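Local atomic coordinates of glycosyl transferases group 1 family protein (Francisella tularensis subsp. tularensis, PDB entry 5I45), a protein that probably transfers a sugar from an activated donor to an acceptor, as a group 1 (GT-B) glycosyltransferase of which this chain is the C-terminal domain. Residues 112-117 against 135-140; 33-38 against 107-112; 130-135 against 189-194; 48-53 against 166-171. One frame throughout, in Å; residues are numbered along the deposited sequence. Where two conformers were deposited one is given.

All four contacts belong to one Rossmann-like domain, the C-terminal half of a GT-B glycosyltransferase, built on a parallel sheet. Contact 1 pairs two central strands, its centre about 5 Å from that of the chain. Contact 2, about 9 Å away between centres, sets helix 104-111 against strand 30-35, the next strand of the sheet, and shares L112 with contact 1. Contact 3 shares K135 and lies farther out, where helix 126-133 meets the C-terminal helix. Contact 4 joins two helices on the face of the sheet opposite helix 126-133, its centre about 23 Å from that of contact 3; I139 and I114 of contact 1 touch its L171.

Contact 1 of 4, residues 112-117 against 135-140; sequences LDIVVC and KCAVIA
D113, V115 and C117 exchange backbone hydrogen bonds with A137 and I139, joining strands 114-117 and 137-140 in parallel, their axes 4.7 Å apart and inclined by 20°. A137 N donates to D113 O and V115 N to A137 O; farther along, I139 N binds V115 O at 3.0 Å and C117 N binds I139 O at 2.8 Å. This is the regular parallel pattern, in which V115 bonds to the two residues flanking its partner V138. A137 O, V115 O and I139 O each also receive a CA-H...O contact, as from V138 CA to V115 O at 3.3 Å; C117 O receives one from A140 CA.

Apolar contacts form on both faces of the pair. On one, I114 CG2 and I139 CD1 meet at 4.0 Å; I139 extends its chain (chi2 163°) to bring CD1 there, and L171 of helix 164-176 covers both isoleucines. On the other, C117 SG lies 4.1 Å from V138 CG1, and V115 CG2 packs 3.9 Å from C136 CB. V115, C136 and V138 all rest on A131 of helix 126-133. C136 SG comes 3.5 Å from L112 O.

One charge is accommodated at the N-terminal end of the pair: the side chain of D113 leaves the backbone away from 135-140, and OD2 forms a salt bridge with R181 NH2.

Strand 114-117, helix 126-133 and strand 137-140 constitute a beta-alpha-beta unit, whose crossover helix covers the V115 and V138 face, in the Rossmann-like sheet of a GT-B domain.

Contact 2 of 4, residues 33-38 against 107-112; sequences GIFGRI and SWYRAL
The rings of F35 and Y109 lie nearly parallel, their planes 11° apart and their centroids separated by 3.9 Å, in an offset stack. Each ring presents one face to the other. The closest approach, 3.3 Å, is between F35 CE1 and Y109 CE1, while the phenol oxygen extends past the ring centre to lie 3.6 Å from F35 CG. With Y109 CG anti to its carbonyl carbon (chi1 -73°), the phenol leans from the helix toward strand 30-35.

Two aliphatic groups confine the F35 ring further. W108 CB sits at its edge, 3.8 Å from F35 CZ, although the indole itself leads away toward I66 and K24. L112 CD1 approaches obliquely, 3.6 Å from F35 CE1, and F35 and L112 reach for each other from opposite directions. The same methyl lies 3.9 Å from G33 CA, packed directly on the backbone of the glycine. Beyond the stack, Y109 packs against P127 and A131 of helix 126-133, so its ring is held between that helix and F35.

Helix 104-111 is thereby packed on the end of strand 30-35, a helix covering one face of the parallel sheet in the Rossmann-like fold of the GT-B C-terminal domain.

Contact 3 of 4, residues 130-135 against 189-194; sequences EAMASK and YDLVTT
Y189 O is gripped by two groups of T193, the backbone N at 2.9 Å and OG1 also at 2.9 Å, the hydroxyl tilted 33° from the carbonyl plane. This double grip lies in helix 178-195, at the point where it packs against the C-terminal end of helix 126-133 in the Rossmann-like domain. The latter helix ends in a Schellman motif: K135, with positive phi, is its C-prime residue, K135 N binds M132 O and C136 N reaches back to A131 O. S134 OG adds a bond to E130 O.

Next to the tyrosine, V192 packs on the first helix. In one of the two conformers modelled for each of V192 and M132, a selenomethionine, V192 CG1 reaches M132 CB and CG2 lies 3.5 Å from A133 N. In the same conformer the M132 chain, bent at chi3, runs across V192 at about a right angle and brings its methyl CE to 4.1 Å from L191 CD2.

The Y189 ring stands against the helix end. K135 lays its chain over one face, CE 4.0 Å from the ring centroid in a CH-pi contact and NZ 4.8 Å from it in a cation-pi arrangement, 12° off the ring normal. A bend at chi3 (-69°) carries the ammonium over the ring, and Q186 OE1 gives it a hydrogen-bond partner. On the opposite face lies T193 CG2, so the ring is sandwiched. Its edge meets two carbonyl oxygens of the helix end, M132 O near the ring plane and A133 O in it, with A133 O 3.4 Å from Y189 CD2.

Contact 4 of 4, residues 48-53 against 166-171; sequences IEAAIV and QIADKL
Helices 48-53 and 166-171 cross at -47° with their axes 8.2 Å apart, and the CA atoms of A50 and A168 are separated by 4.6 Å. Such closeness is possible because alanines face each other where the helices meet. A50 CB points into the second helix and lies 3.6 Å from both A168 N and I167 CG2, so the methyl rests on backbone as well as side chain; the CB atoms of A50 and A168 are 4.1 Å apart. I167 offers CG2 rather than its longer branch, since chi1 (-64°) sets that methyl anti to the backbone N and facing A50.

The two helices, from the 44-57 and 164-176 elements of the Rossmann-like domain, pack side by side over one face of the parallel sheet. There L171, whose CD1 approaches A50 CB more loosely at 4.4 Å, lies on the sheet side of the interface. On the solvent side the interface ends with V53: its CG1, anti to the backbone N (chi1 165°), reaches across to A168 CB at 4.0 Å. T54, one residue farther along, also touches A168 and L171, and its OG1 is hydrogen-bonded to A50 O.

Contact 1 of 4, residues 112-117 against 135-140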
loop_
_atom_site.group_PDB
_atom_site.type_symbol
_atom_site.label_atom_id
_atom_site.label_comp_id
_atom_site.label_asym_id
_atom_site.label_seq_id
_atom_site.Cartn_x
_atom_site.Cartn_y
_atom_site.Cartn_z
ATOM N N LEU A 112 2.677 -6.839 4.395
ATOM C CA LEU A 112 2.921 -6.199 3.095
ATOM C C LEU A 112 4.329 -5.674 2.899
ATOM O O LEU A 112 4.907 -5.073 3.803
ATOM C CB LEU A 112 1.953 -5.007 2.940
ATOM C CG LEU A 112 0.483 -5.398 2.889
ATOM C CD1 LEU A 112 -0.387 -4.167 3.084
ATOM C CD2 LEU A 112 0.125 -6.170 1.635
ATOM N N ASP A 113 4.905 -5.898 1.714
ATOM C CA ASP A 113 6.191 -5.321 1.371
ATOM C C ASP A 113 6.111 -3.865 0.951
ATOM O O ASP A 113 7.026 -3.118 1.200
ATOM C CB ASP A 113 6.898 -6.126 0.283
ATOM C CG ASP A 113 7.653 -7.294 0.845
ATOM O OD1 ASP A 113 7.046 -8.302 1.227
ATOM O OD2 ASP A 113 8.894 -7.167 0.965
ATOM N N ILE A 114 5.019 -3.509 0.266
ATOM C CA ILE A 114 4.872 -2.155 -0.298
ATOM C C ILE A 114 3.497 -1.659 0.034
ATOM O O ILE A 114 2.531 -2.434 -0.066
ATOM C CB ILE A 114 5.071 -2.180 -1.825
ATOM C CG1 ILE A 114 6.441 -2.753 -2.206
ATOM C CG2 ILE A 114 4.806 -0.804 -2.427
ATOM C CD1 ILE A 114 6.638 -3.032 -3.686
ATOM N N VAL A 115 3.380 -0.389 0.377
ATOM C CA VAL A 115 2.094 0.276 0.583
ATOM C C VAL A 115 2.037 1.495 -0.311
ATOM O O VAL A 115 3.009 2.248 -0.412
ATOM C CB VAL A 115 1.847 0.649 2.060
ATOM C CG1 VAL A 115 0.579 1.489 2.211
ATOM C CG2 VAL A 115 1.710 -0.607 2.879
ATOM N N VAL A 116 0.889 1.655 -0.990
ATOM C CA VAL A 116 0.641 2.826 -1.814
ATOM C C VAL A 116 -0.372 3.729 -1.154
ATOM O O VAL A 116 -1.405 3.264 -0.738
ATOM C CB VAL A 116 0.167 2.434 -3.229
ATOM C CG1 VAL A 116 -0.067 3.661 -4.074
ATOM C CG2 VAL A 116 1.204 1.532 -3.896
ATOM N N CYS A 117 -0.051 5.024 -1.073
ATOM C CA CYS A 117 -0.950 6.039 -0.518
ATOM C C CYS A 117 -1.202 6.985 -1.683
ATOM O O CYS A 117 -0.408 7.859 -1.941
ATOM C CB CYS A 117 -0.257 6.706 0.712
ATOM S SG CYS A 117 0.345 5.535 1.988
ATOM N N LYS A 135 7.779 -0.974 8.564
ATOM C CA LYS A 135 8.842 -1.284 7.640
ATOM C C LYS A 135 8.347 -1.759 6.265
ATOM O O LYS A 135 8.964 -2.569 5.589
ATOM C CB LYS A 135 9.890 -2.221 8.270
ATOM C CG LYS A 135 11.318 -1.876 7.889
ATOM C CD LYS A 135 12.367 -2.718 8.590
ATOM C CE LYS A 135 12.515 -2.460 10.088
ATOM N NZ LYS A 135 13.657 -3.245 10.627
ATOM N N CYS A 136 7.235 -1.176 5.854
ATOM C CA CYS A 136 6.744 -1.305 4.461
ATOM C C CYS A 136 7.412 -0.213 3.636
ATOM O O CYS A 136 7.612 0.904 4.123
ATOM C CB CYS A 136 5.240 -1.089 4.379
ATOM S SG CYS A 136 4.254 -2.101 5.449
ATOM N N ALA A 137 7.749 -0.485 2.379
ATOM C CA ALA A 137 8.225 0.578 1.484
ATOM C C ALA A 137 7.008 1.357 1.013
ATOM O O ALA A 137 6.042 0.722 0.575
ATOM C CB ALA A 137 8.962 -0.031 0.320
ATOM N N VAL A 138 7.036 2.683 1.048
ATOM C CA VAL A 138 5.877 3.493 0.691
ATOM C C VAL A 138 6.079 4.288 -0.586
ATOM O O VAL A 138 7.125 4.948 -0.822
ATOM C CB VAL A 138 5.535 4.464 1.843
ATOM C CG1 VAL A 138 4.424 5.444 1.470
ATOM C CG2 VAL A 138 5.109 3.682 3.061
ATOM N N ILE A 139 5.019 4.222 -1.404
ATOM C CA ILE A 139 4.862 5.068 -2.583
ATOM C C ILE A 139 3.659 5.947 -2.280
ATOM O O ILE A 139 2.603 5.450 -1.965
ATOM C CB ILE A 139 4.569 4.228 -3.832
ATOM C CG1 ILE A 139 5.737 3.302 -4.158
ATOM C CG2 ILE A 139 4.279 5.166 -5.015
ATOM C CD1 ILE A 139 5.361 2.180 -5.108
ATOM N N ALA A 140 3.821 7.257 -2.360
ATOM C CA ALA A 140 2.760 8.171 -1.986
ATOM C C ALA A 140 2.682 9.390 -2.857
ATOM O O ALA A 140 3.667 9.837 -3.428
ATOM C CB ALA A 140 3.012 8.655 -0.539
#

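Contact 2 of 4, residues 33-38 against 107-112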
loop_
_atom_site.group_PDB
_atom_site.type_symbol
_atom_site.label_atom_id
_atom_site.label_comp_id
_atom_site.label_asym_id
_atom_site.label_seq_id
_atom_site.Cartn_x
_atom_site.Cartn_y
_atom_site.Cartn_z
ATOM N N GLY A 33 -0.263 -3.161 -0.800
ATOM C CA GLY A 33 -1.568 -2.778 -0.325
ATOM C C GLY A 33 -1.878 -1.301 -0.439
ATOM O O GLY A 33 -0.976 -0.441 -0.490
ATOM N N ILE A 34 -3.181 -1.021 -0.454
ATOM C CA ILE A 34 -3.721 0.314 -0.341
ATOM C C ILE A 34 -4.826 0.269 0.722
ATOM O O ILE A 34 -5.672 -0.618 0.703
ATOM C CB ILE A 34 -4.218 0.911 -1.686
ATOM C CG1 ILE A 34 -4.629 2.379 -1.484
ATOM C CG2 ILE A 34 -5.339 0.108 -2.302
ATOM C CD1 ILE A 34 -4.773 3.167 -2.765
ATOM N N PHE A 35 -4.772 1.209 1.646
ATOM C CA PHE A 35 -5.666 1.244 2.796
ATOM C C PHE A 35 -6.658 2.370 2.716
ATOM O O PHE A 35 -6.309 3.471 2.303
ATOM C CB PHE A 35 -4.822 1.424 4.081
ATOM C CG PHE A 35 -4.038 0.220 4.442
ATOM C CD1 PHE A 35 -2.859 -0.075 3.789
ATOM C CD2 PHE A 35 -4.483 -0.640 5.455
ATOM C CE1 PHE A 35 -2.120 -1.190 4.158
ATOM C CE2 PHE A 35 -3.753 -1.758 5.799
ATOM C CZ PHE A 35 -2.584 -2.045 5.144
ATOM N N GLY A 36 -7.855 2.123 3.195
ATOM C CA GLY A 36 -8.841 3.151 3.346
ATOM C C GLY A 36 -10.007 3.005 2.423
ATOM O O GLY A 36 -10.155 2.028 1.692
ATOM N N ARG A 37 -10.861 4.004 2.465
ATOM C CA ARG A 37 -12.071 3.980 1.701
ATOM C C ARG A 37 -11.799 3.855 0.200
ATOM O O ARG A 37 -10.829 4.405 -0.320
ATOM C CB ARG A 37 -12.818 5.268 2.033
ATOM C CG ARG A 37 -14.126 5.452 1.362
ATOM C CD ARG A 37 -14.792 6.700 1.901
ATOM N NE ARG A 37 -15.913 7.060 1.048
ATOM C CZ ARG A 37 -16.847 7.965 1.315
ATOM N NH1 ARG A 37 -16.872 8.621 2.466
ATOM N NH2 ARG A 37 -17.797 8.180 0.418
ATOM N N ILE A 38 -12.650 3.097 -0.474
ATOM C CA ILE A 38 -12.560 2.906 -1.921
ATOM C C ILE A 38 -13.398 4.011 -2.550
ATOM O O ILE A 38 -14.637 4.005 -2.480
ATOM C CB ILE A 38 -13.095 1.531 -2.347
ATOM C CG1 ILE A 38 -12.227 0.430 -1.748
ATOM C CG2 ILE A 38 -13.178 1.413 -3.865
ATOM C CD1 ILE A 38 -12.808 -0.953 -1.888
ATOM N N SER A 107 -2.069 -5.781 11.416
ATOM C CA SER A 107 -1.550 -7.052 10.931
ATOM C C SER A 107 -1.361 -7.031 9.421
ATOM O O SER A 107 -0.504 -7.749 8.904
ATOM C CB SER A 107 -2.462 -8.246 11.311
ATOM O OG SER A 107 -3.665 -8.244 10.599
ATOM N N TRP A 108 -2.197 -6.279 8.713
ATOM C CA TRP A 108 -2.027 -6.181 7.264
ATOM C C TRP A 108 -0.749 -5.464 6.914
ATOM O O TRP A 108 -0.020 -5.897 6.045
ATOM C CB TRP A 108 -3.225 -5.512 6.564
ATOM C CG TRP A 108 -4.274 -6.481 6.203
ATOM C CD1 TRP A 108 -5.478 -6.658 6.797
ATOM C CD2 TRP A 108 -4.181 -7.474 5.185
ATOM N NE1 TRP A 108 -6.168 -7.662 6.183
ATOM C CE2 TRP A 108 -5.389 -8.191 5.193
ATOM C CE3 TRP A 108 -3.201 -7.809 4.252
ATOM C CZ2 TRP A 108 -5.641 -9.244 4.307
ATOM C CZ3 TRP A 108 -3.463 -8.855 3.369
ATOM C CH2 TRP A 108 -4.654 -9.536 3.404
ATOM N N TYR A 109 -0.436 -4.375 7.605
ATOM C CA TYR A 109 0.827 -3.700 7.324
ATOM C C TYR A 109 1.991 -4.667 7.506
ATOM O O TYR A 109 2.937 -4.665 6.709
ATOM C CB TYR A 109 1.034 -2.475 8.197
ATOM C CG TYR A 109 0.176 -1.298 7.829
ATOM C CD1 TYR A 109 0.441 -0.565 6.689
ATOM C CD2 TYR A 109 -0.889 -0.908 8.618
ATOM C CE1 TYR A 109 -0.298 0.544 6.368
ATOM C CE2 TYR A 109 -1.650 0.196 8.279
ATOM C CZ TYR A 109 -1.333 0.907 7.157
ATOM O OH TYR A 109 -2.077 2.018 6.810
ATOM N N ARG A 110 1.891 -5.514 8.526
ATOM C CA ARG A 110 2.952 -6.497 8.806
ATOM C C ARG A 110 3.119 -7.568 7.740
ATOM O O ARG A 110 4.152 -8.227 7.676
ATOM C CB ARG A 110 2.715 -7.150 10.174
ATOM C CG ARG A 110 3.137 -6.262 11.308
ATOM C CD ARG A 110 3.127 -6.971 12.651
ATOM N NE ARG A 110 1.805 -7.030 13.270
ATOM C CZ ARG A 110 1.244 -6.031 13.954
ATOM N NH1 ARG A 110 1.869 -4.843 14.082
ATOM N NH2 ARG A 110 0.039 -6.215 14.500
ATOM N N ALA A 111 2.100 -7.755 6.911
ATOM C CA ALA A 111 2.125 -8.747 5.848
ATOM C C ALA A 111 2.578 -8.174 4.505
ATOM O O ALA A 111 2.833 -8.950 3.583
ATOM C CB ALA A 111 0.755 -9.386 5.692
ATOM N N LEU A 112 2.677 -6.839 4.395
ATOM C CA LEU A 112 2.921 -6.199 3.095
ATOM C C LEU A 112 4.329 -5.674 2.899
ATOM O O LEU A 112 4.907 -5.073 3.803
ATOM C CB LEU A 112 1.953 -5.007 2.940
ATOM C CG LEU A 112 0.483 -5.398 2.889
ATOM C CD1 LEU A 112 -0.387 -4.167 3.084
ATOM C CD2 LEU A 112 0.125 -6.170 1.635
#

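Contact 3 of 4, residues 130-135 against 189-194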
loop_
_atom_site.group_PDB
_atom_site.type_symbol
_atom_site.label_atom_id
_atom_site.label_comp_id
_atom_site.label_asym_id
_atom_site.label_seq_id
_atom_site.Cartn_x
_atom_site.Cartn_y
_atom_site.Cartn_z
ATOM N N GLU A 130 2.015 4.784 9.339
ATOM C CA GLU A 130 1.714 3.434 9.838
ATOM C C GLU A 130 2.515 2.404 9.026
ATOM O O GLU A 130 3.064 1.448 9.585
ATOM C CB GLU A 130 0.214 3.167 9.733
ATOM C CG GLU A 130 -0.648 3.936 10.736
ATOM C CD GLU A 130 -2.152 3.914 10.414
ATOM O OE1 GLU A 130 -2.578 3.294 9.443
ATOM O OE2 GLU A 130 -2.925 4.564 11.152
ATOM N N ALA A 131 2.549 2.596 7.714
ATOM C CA ALA A 131 3.273 1.695 6.815
ATOM C C ALA A 131 4.774 1.752 7.100
ATOM O O ALA A 131 5.432 0.713 7.195
ATOM C CB ALA A 131 2.992 2.034 5.381
HETATM N N MSE A 132 5.317 2.955 7.240
HETATM C CA MSE A 132 6.737 3.113 7.527
HETATM C C MSE A 132 7.118 2.548 8.873
HETATM O O MSE A 132 8.174 1.938 9.012
HETATM C CB MSE A 132 7.103 4.602 7.417
HETATM C CG MSE A 132 6.942 5.075 5.964
HETATM SE SE MSE A 132 6.786 7.029 5.762
HETATM C CE MSE A 132 8.730 7.481 5.775
ATOM N N ALA A 133 6.265 2.735 9.867
ATOM C CA ALA A 133 6.507 2.153 11.199
ATOM C C ALA A 133 6.528 0.625 11.139
ATOM O O ALA A 133 7.150 -0.010 12.000
ATOM C CB ALA A 133 5.465 2.656 12.185
ATOM N N SER A 134 5.858 0.070 10.138
ATOM C CA SER A 134 5.828 -1.368 9.968
ATOM C C SER A 134 6.903 -1.871 9.015
ATOM O O SER A 134 6.930 -3.046 8.699
ATOM C CB SER A 134 4.458 -1.800 9.454
ATOM O OG SER A 134 3.403 -1.254 10.240
ATOM N N LYS A 135 7.779 -0.974 8.564
ATOM C CA LYS A 135 8.842 -1.284 7.640
ATOM C C LYS A 135 8.347 -1.759 6.265
ATOM O O LYS A 135 8.964 -2.569 5.589
ATOM C CB LYS A 135 9.890 -2.221 8.270
ATOM C CG LYS A 135 11.318 -1.876 7.889
ATOM C CD LYS A 135 12.367 -2.718 8.590
ATOM C CE LYS A 135 12.515 -2.460 10.088
ATOM N NZ LYS A 135 13.657 -3.245 10.627
ATOM N N TYR A 189 11.336 3.540 8.214
ATOM C CA TYR A 189 11.179 3.089 9.601
ATOM C C TYR A 189 12.040 3.934 10.569
ATOM O O TYR A 189 11.536 4.388 11.599
ATOM C CB TYR A 189 11.549 1.601 9.691
ATOM C CG TYR A 189 11.592 1.103 11.094
ATOM C CD1 TYR A 189 12.759 1.199 11.864
ATOM C CD2 TYR A 189 10.446 0.594 11.699
ATOM C CE1 TYR A 189 12.782 0.791 13.171
ATOM C CE2 TYR A 189 10.459 0.165 12.997
ATOM C CZ TYR A 189 11.638 0.295 13.753
ATOM O OH TYR A 189 11.675 -0.095 15.064
ATOM N N ASP A 190 13.303 4.138 10.202
ATOM C CA ASP A 190 14.214 4.904 11.054
ATOM C C ASP A 190 13.699 6.326 11.259
ATOM O O ASP A 190 13.798 6.869 12.343
ATOM C CB ASP A 190 15.618 4.922 10.463
ATOM C CG ASP A 190 16.312 3.571 10.545
ATOM O OD1 ASP A 190 15.848 2.694 11.291
ATOM O OD2 ASP A 190 17.319 3.353 9.849
ATOM N N LEU A 191 13.183 6.925 10.197
ATOM C CA LEU A 191 12.657 8.259 10.286
ATOM C C LEU A 191 11.449 8.332 11.199
ATOM O O LEU A 191 11.394 9.161 12.092
ATOM C CB LEU A 191 12.278 8.789 8.899
ATOM C CG LEU A 191 11.533 10.126 8.897
ATOM C CD1 LEU A 191 12.451 11.233 9.346
ATOM C CD2 LEU A 191 11.002 10.411 7.511
ATOM N N VAL A 192 10.469 7.453 10.992
ATOM C CA VAL A 192 9.237 7.588 11.767
ATOM C C VAL A 192 9.410 7.202 13.230
ATOM O O VAL A 192 8.837 7.849 14.109
ATOM C CB VAL A 192 8.038 6.911 11.067
ATOM C CG1 VAL A 192 7.916 7.464 9.654
ATOM C CG2 VAL A 192 8.183 5.394 11.081
ATOM N N THR A 193 10.255 6.214 13.525
ATOM C CA THR A 193 10.459 5.827 14.926
ATOM C C THR A 193 11.271 6.879 15.692
ATOM O O THR A 193 11.241 6.918 16.927
ATOM C CB THR A 193 11.100 4.437 15.074
ATOM O OG1 THR A 193 12.328 4.400 14.342
ATOM C CG2 THR A 193 10.164 3.367 14.575
ATOM N N THR A 194 11.958 7.762 14.959
ATOM C CA THR A 194 12.734 8.835 15.566
ATOM C C THR A 194 11.939 10.114 15.662
ATOM O O THR A 194 11.957 10.767 16.714
ATOM C CB THR A 194 13.985 9.153 14.736
ATOM O OG1 THR A 194 14.800 7.984 14.641
ATOM C CG2 THR A 194 14.799 10.300 15.360
#

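Contact 4 of 4, residues 48-53 against 166-171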
loop_
_atom_site.group_PDB
_atom_site.type_symbol
_atom_site.label_atom_id
_atom_site.label_comp_id
_atom_site.label_asym_id
_atom_site.label_seq_id
_atom_site.Cartn_x
_atom_site.Cartn_y
_atom_site.Cartn_z
ATOM N N ILE A 48 -5.313 0.473 -8.834
ATOM C CA ILE A 48 -5.717 -0.705 -9.595
ATOM C C ILE A 48 -5.086 -0.709 -10.995
ATOM O O ILE A 48 -4.587 -1.755 -11.450
ATOM C CB ILE A 48 -7.262 -0.799 -9.664
ATOM C CG1 ILE A 48 -7.818 -1.128 -8.241
ATOM C CG2 ILE A 48 -7.717 -1.824 -10.698
ATOM C CD1 ILE A 48 -7.456 -2.476 -7.706
ATOM N N GLU A 49 -5.105 0.430 -11.667
ATOM C CA GLU A 49 -4.515 0.513 -13.000
ATOM C C GLU A 49 -3.012 0.236 -12.935
ATOM O O GLU A 49 -2.465 -0.509 -13.763
ATOM C CB GLU A 49 -4.827 1.866 -13.646
ATOM C CG GLU A 49 -6.299 1.968 -14.042
ATOM C CD GLU A 49 -6.726 3.349 -14.473
ATOM O OE1 GLU A 49 -6.007 4.316 -14.189
ATOM O OE2 GLU A 49 -7.804 3.462 -15.073
ATOM N N ALA A 50 -2.341 0.760 -11.911
ATOM C CA ALA A 50 -0.900 0.494 -11.741
ATOM C C ALA A 50 -0.648 -1.000 -11.482
ATOM O O ALA A 50 0.315 -1.567 -11.999
ATOM C CB ALA A 50 -0.323 1.320 -10.606
ATOM N N ALA A 51 -1.500 -1.600 -10.662
ATOM C CA ALA A 51 -1.356 -3.006 -10.333
ATOM C C ALA A 51 -1.573 -3.868 -11.556
ATOM O O ALA A 51 -0.898 -4.874 -11.733
ATOM C CB ALA A 51 -2.311 -3.413 -9.211
ATOM N N ILE A 52 -2.503 -3.479 -12.422
ATOM C CA ILE A 52 -2.774 -4.245 -13.636
ATOM C C ILE A 52 -1.548 -4.239 -14.561
ATOM O O ILE A 52 -1.190 -5.278 -15.114
ATOM C CB ILE A 52 -4.046 -3.723 -14.338
ATOM C CG1 ILE A 52 -5.275 -4.156 -13.535
ATOM C CG2 ILE A 52 -4.129 -4.203 -15.777
ATOM C CD1 ILE A 52 -6.547 -3.506 -14.006
ATOM N N VAL A 53 -0.906 -3.096 -14.716
ATOM C CA VAL A 53 0.317 -2.995 -15.505
ATOM C C VAL A 53 1.442 -3.806 -14.852
ATOM O O VAL A 53 2.132 -4.590 -15.479
ATOM C CB VAL A 53 0.732 -1.494 -15.612
ATOM C CG1 VAL A 53 2.161 -1.310 -16.091
ATOM C CG2 VAL A 53 -0.259 -0.732 -16.493
ATOM N N GLN A 166 2.992 6.371 -13.082
ATOM C CA GLN A 166 4.056 6.732 -12.150
ATOM C C GLN A 166 4.080 5.742 -10.968
ATOM O O GLN A 166 5.144 5.339 -10.515
ATOM C CB GLN A 166 3.925 8.165 -11.654
ATOM C CG GLN A 166 4.302 9.189 -12.686
ATOM C CD GLN A 166 4.151 10.596 -12.177
ATOM O OE1 GLN A 166 4.288 10.844 -10.967
ATOM N NE2 GLN A 166 3.885 11.530 -13.087
ATOM N N ILE A 167 2.911 5.354 -10.471
ATOM C CA ILE A 167 2.854 4.341 -9.406
ATOM C C ILE A 167 3.445 3.015 -9.921
ATOM O O ILE A 167 4.267 2.398 -9.247
ATOM C CB ILE A 167 1.422 4.141 -8.900
ATOM C CG1 ILE A 167 0.859 5.417 -8.244
ATOM C CG2 ILE A 167 1.390 2.981 -7.897
ATOM C CD1 ILE A 167 -0.623 5.351 -7.952
ATOM N N ALA A 168 3.035 2.589 -11.110
ATOM C CA ALA A 168 3.570 1.352 -11.661
ATOM C C ALA A 168 5.070 1.364 -11.786
ATOM O O ALA A 168 5.726 0.356 -11.509
ATOM C CB ALA A 168 2.930 1.064 -13.008
ATOM N N ASP A 169 5.631 2.483 -12.248
ATOM C CA ASP A 169 7.091 2.572 -12.391
ATOM C C ASP A 169 7.780 2.377 -11.046
ATOM O O ASP A 169 8.803 1.724 -10.962
ATOM C CB ASP A 169 7.503 3.916 -13.006
ATOM C CG ASP A 169 7.097 4.051 -14.448
ATOM O OD1 ASP A 169 6.869 3.032 -15.129
ATOM O OD2 ASP A 169 7.028 5.210 -14.892
ATOM N N LYS A 170 7.205 2.939 -9.983
ATOM C CA LYS A 170 7.809 2.764 -8.660
ATOM C C LYS A 170 7.642 1.346 -8.131
ATOM O O LYS A 170 8.557 0.797 -7.514
ATOM C CB LYS A 170 7.275 3.797 -7.673
ATOM C CG LYS A 170 7.518 5.261 -8.064
ATOM C CD LYS A 170 9.008 5.521 -8.191
ATOM C CE LYS A 170 9.364 6.986 -8.348
ATOM N NZ LYS A 170 9.646 7.377 -9.730
ATOM N N LEU A 171 6.481 0.752 -8.372
ATOM C CA LEU A 171 6.288 -0.636 -7.973
ATOM C C LEU A 171 7.304 -1.527 -8.682
ATOM O O LEU A 171 7.935 -2.402 -8.068
ATOM C CB LEU A 171 4.899 -1.110 -8.328
ATOM C CG LEU A 171 3.769 -0.525 -7.516
ATOM C CD1 LEU A 171 2.466 -0.951 -8.120
ATOM C CD2 LEU A 171 3.846 -0.998 -6.072
#